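Local coordinates for hypothetical 27.5 kDa protein in SPX19-GCR2 intergenic region (PDB 1JZT) that catalyses the epimerization of the S- and R-forms of NAD(P)HX, the hydrated, damaged form of NAD(P)H, so that both epimers can be repaired, at residues His80-Gly85 with Asn110-Pro115. Sequence-based numbering, arbitrary orientation.
Sequences HLKLFG and NFFKVP
Apolar packing joins Leu83 to Phe112, two bulky residues suited to a surface seam where the last turn of helix 69-83 meets the chain leaving helix 100-111. The branched end of Leu83 meets the outer rim of the ring obliquely, CD2 lying 3.4 Å from Phe112 CE1, and the two side chains cross at about a right angle. The aliphatic part of Lys82 continues this patch: its CB is 3.7 Å from a methyl of buried Val114, CG2, and both residues also rest on Pro88 of strand 88-91. With CG anti to the backbone N (chi1 -178°) and a bend at chi2 (68°), the lysine chain runs past the valine toward the opposing turn. There CE packs 3.4 Å from Phe112 O, while NZ stays 4.3 Å from Lys113 O, too far for a hydrogen bond. An alanine in place of Lys82 would probably leave Val114 CG2 and the Phe112 carbonyl without this methylene cover. Each helix ends in a Schellman motif, with positive phi at Gly85, where a side chain would jam against the preceding carbonyl, and at Lys113. Chemically this is a van der Waals joint between helix ends, to which long Lys82 contributes methylenes rather than its charge.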
loop_
_atom_site.group_PDB
_atom_site.type_symbol
_atom_site.label_atom_id
_atom_site.label_comp_id
_atom_site.label_asym_id
_atom_site.label_seq_id
_atom_site.Cartn_x
_atom_site.Cartn_y
_atom_site.Cartn_z
ATOM N N HIS A 80 5.037 -6.074 -9.760
ATOM C CA HIS A 80 3.868 -6.349 -10.586
ATOM C C HIS A 80 3.566 -5.184 -11.524
ATOM O O HIS A 80 3.172 -5.394 -12.668
ATOM C CB HIS A 80 2.655 -6.686 -9.714
ATOM C CG HIS A 80 2.710 -8.069 -9.147
ATOM N ND1 HIS A 80 2.463 -9.194 -9.908
ATOM C CD2 HIS A 80 3.071 -8.517 -7.923
ATOM C CE1 HIS A 80 2.673 -10.272 -9.177
ATOM N NE2 HIS A 80 3.045 -9.890 -7.967
ATOM N N LEU A 81 3.768 -3.958 -11.046
ATOM C CA LEU A 81 3.528 -2.780 -11.879
ATOM C C LEU A 81 4.463 -2.773 -13.075
ATOM O O LEU A 81 4.086 -2.338 -14.166
ATOM C CB LEU A 81 3.730 -1.499 -11.072
ATOM C CG LEU A 81 2.622 -1.164 -10.068
ATOM C CD1 LEU A 81 3.033 0.047 -9.234
ATOM C CD2 LEU A 81 1.332 -0.885 -10.826
ATOM N N LYS A 82 5.686 -3.250 -12.869
ATOM C CA LYS A 82 6.657 -3.309 -13.957
ATOM C C LYS A 82 6.130 -4.322 -14.974
ATOM O O LYS A 82 6.130 -4.065 -16.174
ATOM C CB LYS A 82 8.027 -3.745 -13.425
ATOM C CG LYS A 82 9.123 -3.794 -14.477
ATOM C CD LYS A 82 9.471 -2.404 -14.979
ATOM C CE LYS A 82 10.547 -2.452 -16.048
ATOM N NZ LYS A 82 10.880 -1.074 -16.504
ATOM N N LEU A 83 5.664 -5.470 -14.487
ATOM C CA LEU A 83 5.132 -6.494 -15.374
ATOM C C LEU A 83 3.873 -5.997 -16.081
ATOM O O LEU A 83 3.637 -6.331 -17.244
ATOM C CB LEU A 83 4.833 -7.776 -14.585
ATOM C CG LEU A 83 6.085 -8.605 -14.258
ATOM C CD1 LEU A 83 5.896 -9.364 -12.964
ATOM C CD2 LEU A 83 6.382 -9.552 -15.418
ATOM N N PHE A 84 3.080 -5.184 -15.384
ATOM C CA PHE A 84 1.843 -4.650 -15.946
ATOM C C PHE A 84 2.059 -3.563 -17.003
ATOM O O PHE A 84 1.102 -3.105 -17.630
ATOM C CB PHE A 84 0.931 -4.098 -14.836
ATOM C CG PHE A 84 0.403 -5.147 -13.888
ATOM C CD1 PHE A 84 0.388 -6.493 -14.247
ATOM C CD2 PHE A 84 -0.098 -4.781 -12.636
ATOM C CE1 PHE A 84 -0.108 -7.463 -13.376
ATOM C CE2 PHE A 84 -0.597 -5.743 -11.756
ATOM C CZ PHE A 84 -0.603 -7.087 -12.127
ATOM N N GLY A 85 3.301 -3.135 -17.192
ATOM C CA GLY A 85 3.567 -2.123 -18.201
ATOM C C GLY A 85 3.871 -0.722 -17.705
ATOM O O GLY A 85 4.050 0.191 -18.514
ATOM N N ASN A 110 15.651 -5.700 -8.847
ATOM C CA ASN A 110 16.824 -5.511 -9.701
ATOM C C ASN A 110 16.665 -6.396 -10.936
ATOM O O ASN A 110 16.952 -5.980 -12.061
ATOM C CB ASN A 110 18.103 -5.896 -8.953
ATOM C CG ASN A 110 18.286 -5.109 -7.673
ATOM O OD1 ASN A 110 17.915 -3.940 -7.593
ATOM N ND2 ASN A 110 18.877 -5.743 -6.668
ATOM N N PHE A 111 16.200 -7.620 -10.702
ATOM C CA PHE A 111 15.966 -8.596 -11.761
ATOM C C PHE A 111 15.076 -8.015 -12.856
ATOM O O PHE A 111 15.280 -8.284 -14.041
ATOM C CB PHE A 111 15.314 -9.845 -11.157
ATOM C CG PHE A 111 15.099 -10.962 -12.139
ATOM C CD1 PHE A 111 16.117 -11.356 -13.005
ATOM C CD2 PHE A 111 13.897 -11.662 -12.154
ATOM C CE1 PHE A 111 15.942 -12.431 -13.864
ATOM C CE2 PHE A 111 13.710 -12.743 -13.014
ATOM C CZ PHE A 111 14.735 -13.130 -13.869
ATOM N N PHE A 112 14.087 -7.222 -12.452
ATOM C CA PHE A 112 13.152 -6.593 -13.385
ATOM C C PHE A 112 13.557 -5.181 -13.772
ATOM O O PHE A 112 12.786 -4.452 -14.401
ATOM C CB PHE A 112 11.743 -6.582 -12.787
ATOM C CG PHE A 112 10.984 -7.843 -13.037
ATOM C CD1 PHE A 112 10.294 -8.023 -14.233
ATOM C CD2 PHE A 112 11.013 -8.881 -12.113
ATOM C CE1 PHE A 112 9.654 -9.226 -14.507
ATOM C CE2 PHE A 112 10.374 -10.090 -12.382
ATOM C CZ PHE A 112 9.695 -10.261 -13.579
ATOM N N LYS A 113 14.772 -4.806 -13.390
ATOM C CA LYS A 113 15.308 -3.489 -13.703
ATOM C C LYS A 113 14.456 -2.352 -13.136
ATOM O O LYS A 113 14.258 -1.328 -13.790
ATOM C CB LYS A 113 15.433 -3.319 -15.220
ATOM C CG LYS A 113 16.215 -4.424 -15.933
ATOM C CD LYS A 113 17.683 -4.459 -15.526
ATOM C CE LYS A 113 18.519 -5.302 -16.503
ATOM N NZ LYS A 113 18.129 -6.742 -16.533
ATOM N N VAL A 114 13.937 -2.532 -11.929
ATOM C CA VAL A 114 13.148 -1.481 -11.299
ATOM C C VAL A 114 14.063 -0.701 -10.364
ATOM O O VAL A 114 14.590 -1.254 -9.404
ATOM C CB VAL A 114 11.982 -2.057 -10.481
ATOM C CG1 VAL A 114 11.338 -0.950 -9.658
ATOM C CG2 VAL A 114 10.949 -2.693 -11.413
ATOM N N PRO A 115 14.267 0.597 -10.638
ATOM C CA PRO A 115 15.129 1.446 -9.809
ATOM C C PRO A 115 14.735 1.428 -8.333
ATOM O O PRO A 115 13.550 1.471 -7.999
ATOM C CB PRO A 115 14.941 2.835 -10.423
ATOM C CG PRO A 115 14.624 2.538 -11.853
ATOM C CD PRO A 115 13.673 1.376 -11.739
#